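Local coordinates for uncharacterized protein MJ0236 (PDB 2PHP) that is the ThiN-type C-terminal domain of a bifunctional thiamine biosynthesis enzyme and probably condenses the pyrimidine diphosphate with the thiazole phosphate to form thiamine monophosphate, at residues E9-N14 / D49-T54; G55-N60 / F65-D70; G104-L109 / P158-L163. One frame throughout, in Å; residues are numbered along the deposited sequence.

Contact 1. Residues E9-N14 / D49-T54; sequences EKVIKN and DVAALT
A51 holds this helix-on-sheet contact together, because its single methyl meets both V11 and I12 of the helix. It contributes about half of the 88 Å² buried between the segments. The two distances are nearly equal: V11 CG1 lies 4.1 Å from A51 CB, and I12 CD1 lies 4.2 Å from A51 CB. Since V11 CG1 and I12 CD1 are themselves 5.1 Å apart, the alanine methyl faces the gap between the two helix methyls and rests squarely on neither.

The two helix side chains arrive differently. The V11 CB points at the strand, and with CG1 anti to the backbone N (chi1 169°) that one branch makes the touch. I12 leaves the helix at a slant; bends at both torsions (chi1 -68°, chi2 -57°) bring CD1 round to the strand. The backbones come close here, I12 CA being 7.3 Å from A51 CA, with the one methyl of A51 on the strand's side. No hydrogen bond crosses between the segments, so the contact is purely apolar and buried. Charge is kept to another side of the helix, where K13 NZ forms a salt bridge of 2.7 Å with E9 OE2 one turn back, using the lone pair of OE2 that points away from the other carboxylate oxygen.

Around these three residues, F73 of strand 71-73 packs on V11, I12 and A51 together, and N14 ND2 bonds to E39 OE2 on strand 37-40. Y17 of the second subunit packs against E9 and I12. Strand 50-53 runs antiparallel between strands 37-40 and 71-73. Helix 8-22 thus lies over the A51 face of the ThiN domain's mixed sheet, while V50 points the other way and packs on helix 77-87.

Contact 2. Residues G55-N60 / F65-D70; sequences GRIIKN and FYIVGD
Y66 and N60, the residues with the largest areas buried by this beta-hairpin contact, lie with ring and amide stacked, their planes 15° apart. N60 CB sits over one ring face, 4.0 Å from the Y66 ring centroid, a CH-pi contact displaced toward the rim. With its CG anti to the backbone N (chi1 177°), N60 lays its amide toward the phenol end. The amide is pinned at both ends: OD1 accepts from L62 N in the turn, and ND2 donates to a water that in turn donates to F65 O. I58 CG1 lies at the edge of the same ring, near its plane, and also packs on Y66 CB at 4.0 Å. I57, which with I67 is on the opposite face from I58 and Y66, lies alongside F65, I57 CG2 being 3.7 Å from F65 CD1.

The antiparallel backbone sets this register. I58 and Y66 form a hydrogen-bonded pair (I58 N to Y66 O 2.9 Å, Y66 N to I58 O 2.7 Å), and V68 N donates a hydrogen bond to R56 O (3.0 Å).

The hairpin follows strand 50-53 and leads into strand 71-73; I57 packs on M97 of strand 95-100, while Y66 OH meets a neighbouring copy, bonding to T54 OG1 of the third subunit.

Contact 3. Residues G104-L109 / P158-L163; sequences GLIKLL and PMIRVL
I106 and I160 meet end to end, and this single methyl-on-methyl touch is the tight part of the contact. I106 CD1 stands 3.6 Å from I160 CD1, and the same I106 CD1 is 3.8 Å from I160 CG1, so the helix methyl presses against the last bond of the strand side chain. The shapes of the two chains explain the meeting. I160 points at the helix and is stretched at its second torsion (chi2 173°), while I106 starts off at a slant and is folded (chi2 -65°) until its end turns to the strand.

Packing slackens quickly around this point. L105 also faces the strand, yet its CD2 only grazes the same methyl, with L105 CD2 4.4 Å from I160 CD1. L109, one turn on from L105, inclines to the strand without reaching it; I147 and I180 of helix 167-185 take it up. K107 is exposed and turned from the strand; L108, though largely exposed, touches I180 and L184.

Neighbours fill in the buried side: Y101 and Y149 pack on I106, Y181 on L105, and I99 and I147 on I160. The segments bury only 120 Å². Helix 103-109 is seated on strand 159-164, antiparallel between strands 95-100 and 147-150, by terminal methyls of branched aliphatic side chains. No hydrogen bond between the two segments contributes; shape and apolar burial alone hold this pairing.

How the contacts relate
Contacts 1 and 3 are buried, apolar helix-on-strand packings with no hydrogen bond between the segments, on two strands of one mixed sheet, yet they lie on opposite sides of the chain's centre, with contact centres about 24 Å apart. Contact 2 differs in kind: it is partly buried, pairs two strands through backbone hydrogen bonds, buries 522 Å², and carries polar groups and a water. Contacts 1 and 2 are continuous in chain and in space, since T54 OG1 lies 2.8 Å from D70 N, a probable hydrogen bond, and L53 packs on I67. Contact 3 touches neither. Other subunits reach contacts 1 and 2, so these also belong to the assembly's interfaces.

Contact 1. Residues E9-N14 / D49-T54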
ATOM      1  N   GLU B   9      15.529  15.904 -10.138  1.00 27.34           N
ATOM      2  CA  GLU B   9      16.057  14.756  -9.407  1.00 26.74           C
ATOM      3  C   GLU B   9      16.355  15.167  -7.967  1.00 27.92           C
ATOM      4  O   GLU B   9      16.026  14.453  -7.017  1.00 25.83           O
ATOM      5  CB  GLU B   9      17.340  14.242 -10.070  1.00 27.83           C
ATOM      6  CG  GLU B   9      17.906  12.986  -9.427  1.00 30.29           C
ATOM      7  CD  GLU B   9      19.236  12.557 -10.028  1.00 32.88           C
ATOM      8  OE1 GLU B   9      19.449  12.772 -11.243  1.00 33.71           O
ATOM      9  OE2 GLU B   9      20.063  11.990  -9.286  1.00 34.14           O
ATOM     10  N   LYS B  10      16.992  16.320  -7.805  1.00 26.72           N
ATOM     11  CA  LYS B  10      17.306  16.790  -6.464  1.00 28.38           C
ATOM     12  C   LYS B  10      16.043  16.931  -5.618  1.00 27.47           C
ATOM     13  O   LYS B  10      16.007  16.512  -4.462  1.00 29.44           O
ATOM     14  CB  LYS B  10      18.063  18.119  -6.520  1.00 29.44           C
ATOM     15  CG  LYS B  10      18.444  18.672  -5.155  1.00 36.44           C
ATOM     16  CD  LYS B  10      19.541  17.841  -4.507  1.00 39.51           C
ATOM     17  CE  LYS B  10      19.921  18.396  -3.143  1.00 44.91           C
ATOM     18  NZ  LYS B  10      20.996  17.592  -2.497  1.00 45.91           N
ATOM     19  N   VAL B  11      15.002  17.525  -6.198  1.00 27.26           N
ATOM     20  CA  VAL B  11      13.735  17.714  -5.494  1.00 26.38           C
ATOM     21  C   VAL B  11      13.105  16.374  -5.104  1.00 27.30           C
ATOM     22  O   VAL B  11      12.668  16.192  -3.964  1.00 26.52           O
ATOM     23  CB  VAL B  11      12.732  18.510  -6.359  1.00 24.34           C
ATOM     24  CG1 VAL B  11      11.335  18.461  -5.735  1.00 23.87           C
ATOM     25  CG2 VAL B  11      13.194  19.963  -6.490  1.00 24.07           C
ATOM     26  N   ILE B  12      13.049  15.441  -6.049  1.00 27.01           N
ATOM     27  CA  ILE B  12      12.483  14.127  -5.765  1.00 27.33           C
ATOM     28  C   ILE B  12      13.270  13.443  -4.644  1.00 27.44           C
ATOM     29  O   ILE B  12      12.679  12.822  -3.764  1.00 26.48           O
ATOM     30  CB  ILE B  12      12.491  13.220  -7.016  1.00 28.06           C
ATOM     31  CG1 ILE B  12      11.515  13.767  -8.066  1.00 26.52           C
ATOM     32  CG2 ILE B  12      12.150  11.779  -6.622  1.00 25.31           C
ATOM     33  CD1 ILE B  12      10.092  13.911  -7.594  1.00 26.58           C
ATOM     34  N   LYS B  13      14.597  13.562  -4.674  1.00 25.91           N
ATOM     35  CA  LYS B  13      15.431  12.950  -3.640  1.00 26.99           C
ATOM     36  C   LYS B  13      15.203  13.582  -2.258  1.00 26.93           C
ATOM     37  O   LYS B  13      15.217  12.881  -1.241  1.00 25.05           O
ATOM     38  CB  LYS B  13      16.923  13.049  -3.993  1.00 27.32           C
ATOM     39  CG  LYS B  13      17.403  12.093  -5.067  1.00 27.61           C
ATOM     40  CD  LYS B  13      18.932  12.060  -5.128  1.00 32.18           C
ATOM     41  CE  LYS B  13      19.406  11.347  -6.392  1.00 32.34           C
ATOM     42  NZ  LYS B  13      20.805  11.683  -6.753  1.00 32.40           N
ATOM     43  N   ASN B  14      14.997  14.898  -2.222  1.00 24.94           N
ATOM     44  CA  ASN B  14      14.768  15.584  -0.955  1.00 25.18           C
ATOM     45  C   ASN B  14      13.438  15.148  -0.355  1.00 24.59           C
ATOM     46  O   ASN B  14      13.357  14.829   0.827  1.00 24.08           O
ATOM     47  CB  ASN B  14      14.775  17.102  -1.146  1.00 24.36           C
ATOM     48  CG  ASN B  14      16.150  17.634  -1.465  1.00 29.32           C
ATOM     49  OD1 ASN B  14      17.158  17.060  -1.045  1.00 29.08           O
ATOM     50  ND2 ASN B  14      16.203  18.745  -2.195  1.00 31.29           N
ATOM     51  N   ASP B  49       5.791  22.844 -11.305  1.00 28.72           N
ATOM     52  CA  ASP B  49       7.186  22.814 -10.899  1.00 28.94           C
ATOM     53  C   ASP B  49       7.277  22.399  -9.435  1.00 28.05           C
ATOM     54  O   ASP B  49       8.340  22.478  -8.832  1.00 29.25           O
ATOM     55  CB  ASP B  49       7.845  24.188 -11.077  1.00 29.15           C
ATOM     56  CG  ASP B  49       8.034  24.571 -12.539  1.00 31.37           C
ATOM     57  OD1 ASP B  49       7.941  23.688 -13.418  1.00 30.15           O
ATOM     58  OD2 ASP B  49       8.295  25.766 -12.806  1.00 33.65           O
ATOM     59  N   VAL B  50       6.156  21.955  -8.868  1.00 26.85           N
ATOM     60  CA  VAL B  50       6.117  21.535  -7.464  1.00 25.80           C
ATOM     61  C   VAL B  50       5.773  20.055  -7.333  1.00 25.07           C
ATOM     62  O   VAL B  50       4.797  19.594  -7.924  1.00 25.24           O
ATOM     63  CB  VAL B  50       5.060  22.340  -6.670  1.00 26.15           C
ATOM     64  CG1 VAL B  50       5.118  21.962  -5.191  1.00 24.55           C
ATOM     65  CG2 VAL B  50       5.292  23.833  -6.860  1.00 25.94           C
ATOM     66  N   ALA B  51       6.564  19.311  -6.559  1.00 22.67           N
ATOM     67  CA  ALA B  51       6.294  17.881  -6.360  1.00 23.20           C
ATOM     68  C   ALA B  51       5.764  17.579  -4.957  1.00 23.93           C
ATOM     69  O   ALA B  51       6.128  18.248  -3.983  1.00 24.24           O
ATOM     70  CB  ALA B  51       7.548  17.062  -6.619  1.00 18.95           C
ATOM     71  N   ALA B  52       4.908  16.560  -4.868  1.00 23.30           N
ATOM     72  CA  ALA B  52       4.318  16.148  -3.594  1.00 26.08           C
ATOM     73  C   ALA B  52       3.585  14.812  -3.734  1.00 25.22           C
ATOM     74  O   ALA B  52       3.571  14.227  -4.814  1.00 24.42           O
ATOM     75  CB  ALA B  52       3.359  17.217  -3.109  1.00 23.38           C
ATOM     76  N   LEU B  53       2.969  14.337  -2.651  1.00 23.61           N
ATOM     77  CA  LEU B  53       2.241  13.067  -2.684  1.00 22.46           C
ATOM     78  C   LEU B  53       0.976  13.176  -3.509  1.00 23.50           C
ATOM     79  O   LEU B  53       0.291  14.186  -3.460  1.00 23.42           O
ATOM     80  CB  LEU B  53       1.871  12.614  -1.265  1.00 21.88           C
ATOM     81  CG  LEU B  53       3.045  12.244  -0.362  1.00 23.46           C
ATOM     82  CD1 LEU B  53       2.571  11.962   1.046  1.00 23.04           C
ATOM     83  CD2 LEU B  53       3.753  11.041  -0.938  1.00 25.38           C
ATOM     84  N   THR B  54       0.676  12.132  -4.272  1.00 24.52           N
ATOM     85  CA  THR B  54      -0.529  12.102  -5.093  1.00 24.40           C
ATOM     86  C   THR B  54      -1.698  11.813  -4.145  1.00 26.04           C
ATOM     87  O   THR B  54      -2.848  12.111  -4.448  1.00 24.49           O
ATOM     88  CB  THR B  54      -0.425  11.009  -6.185  1.00 24.64           C
ATOM     89  OG1 THR B  54       0.023   9.782  -5.592  1.00 23.73           O
ATOM     90  CG2 THR B  54       0.563  11.435  -7.274  1.00 22.90           C
TER

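Contact 2. Residues G55-N60 / F65-D70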
ATOM      1  N   GLY B  55      -1.382  11.229  -2.993  1.00 25.60           N
ATOM      2  CA  GLY B  55      -2.392  10.957  -1.982  1.00 26.38           C
ATOM      3  C   GLY B  55      -2.125  11.943  -0.854  1.00 27.60           C
ATOM      4  O   GLY B  55      -1.983  13.141  -1.100  1.00 28.16           O
ATOM      5  N   ARG B  56      -2.037  11.445   0.373  1.00 27.35           N
ATOM      6  CA  ARG B  56      -1.755  12.280   1.534  1.00 27.65           C
ATOM      7  C   ARG B  56      -1.333  11.410   2.703  1.00 27.11           C
ATOM      8  O   ARG B  56      -1.356  10.187   2.605  1.00 24.53           O
ATOM      9  CB  ARG B  56      -2.983  13.110   1.926  1.00 30.48           C
ATOM     10  CG  ARG B  56      -2.998  14.496   1.267  1.00 37.18           C
ATOM     11  CD  ARG B  56      -3.913  15.476   1.982  1.00 43.08           C
ATOM     12  NE  ARG B  56      -3.693  16.838   1.500  1.00 47.51           N
ATOM     13  CZ  ARG B  56      -4.192  17.935   2.067  1.00 50.00           C
ATOM     14  NH1 ARG B  56      -4.955  17.844   3.146  1.00 49.39           N
ATOM     15  NH2 ARG B  56      -3.896  19.130   1.570  1.00 51.91           N
ATOM     16  N   ILE B  57      -0.924  12.040   3.799  1.00 24.53           N
ATOM     17  CA  ILE B  57      -0.544  11.295   4.986  1.00 24.82           C
ATOM     18  C   ILE B  57      -1.774  11.323   5.875  1.00 24.47           C
ATOM     19  O   ILE B  57      -2.271  12.401   6.211  1.00 25.44           O
ATOM     20  CB  ILE B  57       0.645  11.959   5.699  1.00 24.93           C
ATOM     21  CG1 ILE B  57       1.843  11.975   4.749  1.00 24.05           C
ATOM     22  CG2 ILE B  57       0.980  11.190   6.980  1.00 22.68           C
ATOM     23  CD1 ILE B  57       2.987  12.829   5.202  1.00 27.68           C
ATOM     24  N   ILE B  58      -2.293  10.149   6.222  1.00 24.29           N
ATOM     25  CA  ILE B  58      -3.493  10.075   7.048  1.00 23.28           C
ATOM     26  C   ILE B  58      -3.337   9.181   8.268  1.00 25.04           C
ATOM     27  O   ILE B  58      -2.436   8.339   8.339  1.00 22.58           O
ATOM     28  CB  ILE B  58      -4.714   9.579   6.224  1.00 21.36           C
ATOM     29  CG1 ILE B  58      -4.493   8.134   5.773  1.00 22.87           C
ATOM     30  CG2 ILE B  58      -4.927  10.472   4.997  1.00 19.35           C
ATOM     31  CD1 ILE B  58      -5.723   7.518   5.093  1.00 21.23           C
ATOM     32  N   LYS B  59      -4.237   9.361   9.228  1.00 26.57           N
ATOM     33  CA  LYS B  59      -4.186   8.580  10.456  1.00 30.19           C
ATOM     34  C   LYS B  59      -4.579   7.130  10.251  1.00 29.56           C
ATOM     35  O   LYS B  59      -5.445   6.820   9.435  1.00 28.77           O
ATOM     36  CB  LYS B  59      -5.106   9.184  11.526  1.00 32.49           C
ATOM     37  CG  LYS B  59      -4.579  10.466  12.149  1.00 39.14           C
ATOM     38  CD  LYS B  59      -5.483  10.973  13.277  1.00 44.44           C
ATOM     39  CE  LYS B  59      -4.887  12.218  13.950  1.00 46.56           C
ATOM     40  NZ  LYS B  59      -5.725  12.719  15.076  1.00 49.11           N
ATOM     41  N   ASN B  60      -3.900   6.243  10.967  1.00 30.00           N
ATOM     42  CA  ASN B  60      -4.222   4.825  10.938  1.00 32.29           C
ATOM     43  C   ASN B  60      -4.944   4.697  12.274  1.00 34.94           C
ATOM     44  O   ASN B  60      -4.312   4.764  13.329  1.00 34.37           O
ATOM     45  CB  ASN B  60      -2.959   3.957  10.953  1.00 30.59           C
ATOM     46  CG  ASN B  60      -3.278   2.474  11.008  1.00 32.56           C
ATOM     47  OD1 ASN B  60      -4.314   2.075  11.536  1.00 31.94           O
ATOM     48  ND2 ASN B  60      -2.379   1.649  10.481  1.00 31.02           N
ATOM     49  N   PHE B  65       0.187   5.921  11.257  1.00 29.91           N
ATOM     50  CA  PHE B  65      -0.353   6.650  10.122  1.00 30.03           C
ATOM     51  C   PHE B  65       0.009   5.975   8.796  1.00 29.47           C
ATOM     52  O   PHE B  65       0.856   5.089   8.758  1.00 29.01           O
ATOM     53  CB  PHE B  65       0.179   8.083  10.146  1.00 30.10           C
ATOM     54  CG  PHE B  65       1.684   8.175  10.120  1.00 33.67           C
ATOM     55  CD1 PHE B  65       2.360   8.429   8.930  1.00 34.07           C
ATOM     56  CD2 PHE B  65       2.426   8.010  11.287  1.00 35.01           C
ATOM     57  CE1 PHE B  65       3.755   8.519   8.900  1.00 35.26           C
ATOM     58  CE2 PHE B  65       3.826   8.096  11.266  1.00 36.01           C
ATOM     59  CZ  PHE B  65       4.489   8.354  10.069  1.00 34.30           C
ATOM     60  N   TYR B  66      -0.648   6.400   7.721  1.00 26.41           N
ATOM     61  CA  TYR B  66      -0.397   5.860   6.389  1.00 26.43           C
ATOM     62  C   TYR B  66       0.117   6.957   5.459  1.00 27.32           C
ATOM     63  O   TYR B  66      -0.428   8.077   5.439  1.00 26.10           O
ATOM     64  CB  TYR B  66      -1.686   5.322   5.753  1.00 25.00           C
ATOM     65  CG  TYR B  66      -2.356   4.174   6.468  1.00 28.09           C
ATOM     66  CD1 TYR B  66      -1.787   2.903   6.471  1.00 27.91           C
ATOM     67  CD2 TYR B  66      -3.590   4.350   7.097  1.00 26.36           C
ATOM     68  CE1 TYR B  66      -2.436   1.832   7.075  1.00 28.32           C
ATOM     69  CE2 TYR B  66      -4.244   3.291   7.701  1.00 28.10           C
ATOM     70  CZ  TYR B  66      -3.659   2.030   7.683  1.00 29.66           C
ATOM     71  OH  TYR B  66      -4.309   0.959   8.256  1.00 29.66           O
ATOM     72  N   ILE B  67       1.153   6.642   4.688  1.00 25.96           N
ATOM     73  CA  ILE B  67       1.665   7.590   3.707  1.00 26.52           C
ATOM     74  C   ILE B  67       1.126   7.050   2.382  1.00 26.49           C
ATOM     75  O   ILE B  67       1.543   5.992   1.910  1.00 24.55           O
ATOM     76  CB  ILE B  67       3.194   7.653   3.723  1.00 27.31           C
ATOM     77  CG1 ILE B  67       3.651   8.128   5.109  1.00 31.37           C
ATOM     78  CG2 ILE B  67       3.684   8.629   2.657  1.00 28.16           C
ATOM     79  CD1 ILE B  67       5.130   8.364   5.249  1.00 33.35           C
ATOM     80  N   VAL B  68       0.184   7.786   1.798  1.00 24.94           N
ATOM     81  CA  VAL B  68      -0.495   7.351   0.579  1.00 26.51           C
ATOM     82  C   VAL B  68      -0.124   8.050  -0.727  1.00 28.47           C
ATOM     83  O   VAL B  68      -0.097   9.277  -0.796  1.00 29.38           O
ATOM     84  CB  VAL B  68      -2.039   7.489   0.768  1.00 26.55           C
ATOM     85  CG1 VAL B  68      -2.792   6.791  -0.380  1.00 24.68           C
ATOM     86  CG2 VAL B  68      -2.448   6.914   2.130  1.00 26.68           C
ATOM     87  N   GLY B  69       0.124   7.255  -1.766  1.00 27.81           N
ATOM     88  CA  GLY B  69       0.457   7.812  -3.064  1.00 27.91           C
ATOM     89  C   GLY B  69       1.944   7.882  -3.369  1.00 30.21           C
ATOM     90  O   GLY B  69       2.778   7.390  -2.600  1.00 29.77           O
ATOM     91  N   ASP B  70       2.272   8.503  -4.499  1.00 29.54           N
ATOM     92  CA  ASP B  70       3.654   8.638  -4.944  1.00 30.96           C
ATOM     93  C   ASP B  70       4.039  10.097  -5.040  1.00 30.57           C
ATOM     94  O   ASP B  70       3.179  10.977  -5.084  1.00 27.30           O
ATOM     95  CB  ASP B  70       3.831   8.009  -6.330  1.00 32.84           C
ATOM     96  CG  ASP B  70       3.280   6.606  -6.403  1.00 34.87           C
ATOM     97  OD1 ASP B  70       3.712   5.755  -5.597  1.00 37.12           O
ATOM     98  OD2 ASP B  70       2.413   6.359  -7.267  1.00 38.39           O
TER
HETATM   99  O   HOH W   1       0.126   2.305   9.568  1.00 35.74           O

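Contact 3. Residues G104-L109 / P158-L163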
ATOM      1  N   GLY B 104      -2.403  25.947  22.004  1.00 37.68           N
ATOM      2  CA  GLY B 104      -1.392  25.829  23.032  1.00 37.89           C
ATOM      3  C   GLY B 104      -0.029  25.572  22.423  1.00 37.70           C
ATOM      4  O   GLY B 104       0.974  26.144  22.856  1.00 37.06           O
ATOM      5  N   LEU B 105       0.006  24.704  21.413  1.00 38.14           N
ATOM      6  CA  LEU B 105       1.252  24.359  20.741  1.00 36.20           C
ATOM      7  C   LEU B 105       1.874  25.610  20.125  1.00 36.52           C
ATOM      8  O   LEU B 105       3.084  25.827  20.229  1.00 37.18           O
ATOM      9  CB  LEU B 105       0.988  23.300  19.666  1.00 35.85           C
ATOM     10  CG  LEU B 105       2.168  22.774  18.837  1.00 35.47           C
ATOM     11  CD1 LEU B 105       3.264  22.223  19.744  1.00 34.13           C
ATOM     12  CD2 LEU B 105       1.661  21.686  17.904  1.00 33.30           C
ATOM     13  N   ILE B 106       1.045  26.439  19.497  1.00 36.58           N
ATOM     14  CA  ILE B 106       1.517  27.677  18.876  1.00 38.23           C
ATOM     15  C   ILE B 106       2.256  28.557  19.897  1.00 38.91           C
ATOM     16  O   ILE B 106       3.377  29.007  19.638  1.00 37.77           O
ATOM     17  CB  ILE B 106       0.339  28.481  18.276  1.00 39.42           C
ATOM     18  CG1 ILE B 106      -0.263  27.733  17.079  1.00 42.52           C
ATOM     19  CG2 ILE B 106       0.807  29.865  17.863  1.00 40.11           C
ATOM     20  CD1 ILE B 106       0.675  27.594  15.887  1.00 42.27           C
ATOM     21  N   LYS B 107       1.625  28.800  21.049  1.00 38.48           N
ATOM     22  CA  LYS B 107       2.242  29.612  22.105  1.00 40.21           C
ATOM     23  C   LYS B 107       3.608  29.060  22.473  1.00 38.81           C
ATOM     24  O   LYS B 107       4.566  29.807  22.626  1.00 40.93           O
ATOM     25  CB  LYS B 107       1.372  29.634  23.366  1.00 41.23           C
ATOM     26  CG  LYS B 107       0.026  30.287  23.186  1.00 45.90           C
ATOM     27  CD  LYS B 107      -0.771  30.258  24.478  1.00 50.04           C
ATOM     28  CE  LYS B 107      -2.165  30.834  24.270  1.00 52.97           C
ATOM     29  NZ  LYS B 107      -3.003  30.706  25.496  1.00 55.32           N
ATOM     30  N   LEU B 108       3.690  27.745  22.623  1.00 38.21           N
ATOM     31  CA  LEU B 108       4.948  27.107  22.972  1.00 39.70           C
ATOM     32  C   LEU B 108       5.969  27.186  21.848  1.00 42.24           C
ATOM     33  O   LEU B 108       7.153  26.964  22.077  1.00 43.39           O
ATOM     34  CB  LEU B 108       4.723  25.639  23.327  1.00 40.09           C
ATOM     35  CG  LEU B 108       3.971  25.329  24.620  1.00 39.95           C
ATOM     36  CD1 LEU B 108       3.937  23.834  24.831  1.00 39.86           C
ATOM     37  CD2 LEU B 108       4.672  25.995  25.785  1.00 41.38           C
ATOM     38  N   LEU B 109       5.512  27.494  20.638  1.00 43.06           N
ATOM     39  CA  LEU B 109       6.408  27.572  19.491  1.00 45.50           C
ATOM     40  C   LEU B 109       6.915  28.972  19.192  1.00 47.01           C
ATOM     41  O   LEU B 109       8.053  29.135  18.750  1.00 46.50           O
ATOM     42  CB  LEU B 109       5.721  27.031  18.232  1.00 44.90           C
ATOM     43  CG  LEU B 109       5.410  25.541  18.131  1.00 44.17           C
ATOM     44  CD1 LEU B 109       4.894  25.246  16.727  1.00 45.10           C
ATOM     45  CD2 LEU B 109       6.661  24.722  18.417  1.00 44.44           C
ATOM     46  N   PRO B 158      -8.719  24.455  11.274  1.00 29.86           N
ATOM     47  CA  PRO B 158      -7.508  25.269  11.438  1.00 30.63           C
ATOM     48  C   PRO B 158      -6.265  24.507  10.957  1.00 30.64           C
ATOM     49  O   PRO B 158      -6.289  23.277  10.870  1.00 31.03           O
ATOM     50  CB  PRO B 158      -7.488  25.564  12.943  1.00 29.03           C
ATOM     51  CG  PRO B 158      -8.245  24.414  13.538  1.00 29.14           C
ATOM     52  CD  PRO B 158      -9.388  24.252  12.568  1.00 29.13           C
HETATM   53  N   MSE B 159      -5.187  25.229  10.653  1.00 29.38           N
HETATM   54  CA  MSE B 159      -3.981  24.578  10.144  1.00 30.37           C
HETATM   55  C   MSE B 159      -2.665  25.266  10.482  1.00 30.68           C
HETATM   56  O   MSE B 159      -2.608  26.484  10.610  1.00 30.64           O
HETATM   57  CB  MSE B 159      -4.057  24.481   8.615  1.00 32.01           C
HETATM   58  CG  MSE B 159      -3.141  23.428   8.003  1.00 32.82           C
HETATM   59 SE   MSE B 159      -3.862  21.658   8.386  1.00 42.95          SE
HETATM   60  CE  MSE B 159      -5.598  21.934   7.566  1.00 36.04           C
ATOM     61  N   ILE B 160      -1.608  24.470  10.619  1.00 29.86           N
ATOM     62  CA  ILE B 160      -0.269  25.000  10.855  1.00 28.97           C
ATOM     63  C   ILE B 160       0.534  24.579   9.629  1.00 28.84           C
ATOM     64  O   ILE B 160       0.579  23.400   9.279  1.00 30.93           O
ATOM     65  CB  ILE B 160       0.421  24.397  12.095  1.00 27.97           C
ATOM     66  CG1 ILE B 160      -0.208  24.945  13.377  1.00 26.91           C
ATOM     67  CG2 ILE B 160       1.916  24.736  12.060  1.00 24.98           C
ATOM     68  CD1 ILE B 160       0.301  24.271  14.633  1.00 27.18           C
ATOM     69  N   ARG B 161       1.150  25.541   8.962  1.00 28.82           N
ATOM     70  CA  ARG B 161       1.947  25.241   7.785  1.00 28.25           C
ATOM     71  C   ARG B 161       3.419  25.543   8.084  1.00 29.05           C
ATOM     72  O   ARG B 161       3.769  26.662   8.456  1.00 27.58           O
ATOM     73  CB  ARG B 161       1.423  26.060   6.599  1.00 30.39           C
ATOM     74  CG  ARG B 161      -0.078  25.870   6.381  1.00 31.35           C
ATOM     75  CD  ARG B 161      -0.670  26.838   5.370  1.00 34.06           C
ATOM     76  NE  ARG B 161      -2.115  26.637   5.227  1.00 34.99           N
ATOM     77  CZ  ARG B 161      -3.031  27.094   6.078  1.00 35.15           C
ATOM     78  NH1 ARG B 161      -2.671  27.803   7.147  1.00 35.49           N
ATOM     79  NH2 ARG B 161      -4.311  26.816   5.877  1.00 32.62           N
ATOM     80  N   VAL B 162       4.265  24.523   7.953  1.00 27.83           N
ATOM     81  CA  VAL B 162       5.697  24.641   8.201  1.00 27.71           C
ATOM     82  C   VAL B 162       6.428  24.818   6.862  1.00 30.95           C
ATOM     83  O   VAL B 162       6.269  24.008   5.950  1.00 31.78           O
ATOM     84  CB  VAL B 162       6.228  23.379   8.945  1.00 28.54           C
ATOM     85  CG1 VAL B 162       7.725  23.482   9.171  1.00 26.12           C
ATOM     86  CG2 VAL B 162       5.499  23.220  10.288  1.00 26.13           C
ATOM     87  N   LEU B 163       7.216  25.885   6.748  1.00 29.36           N
ATOM     88  CA  LEU B 163       7.950  26.180   5.516  1.00 28.70           C
ATOM     89  C   LEU B 163       9.458  26.055   5.723  1.00 29.13           C
ATOM     90  O   LEU B 163       9.939  26.065   6.856  1.00 28.89           O
ATOM     91  CB  LEU B 163       7.622  27.600   5.024  1.00 30.88           C
ATOM     92  CG  LEU B 163       6.160  27.964   4.720  1.00 32.64           C
ATOM     93  CD1 LEU B 163       5.385  28.126   6.015  1.00 33.81           C
ATOM     94  CD2 LEU B 163       6.096  29.268   3.935  1.00 34.26           C
TER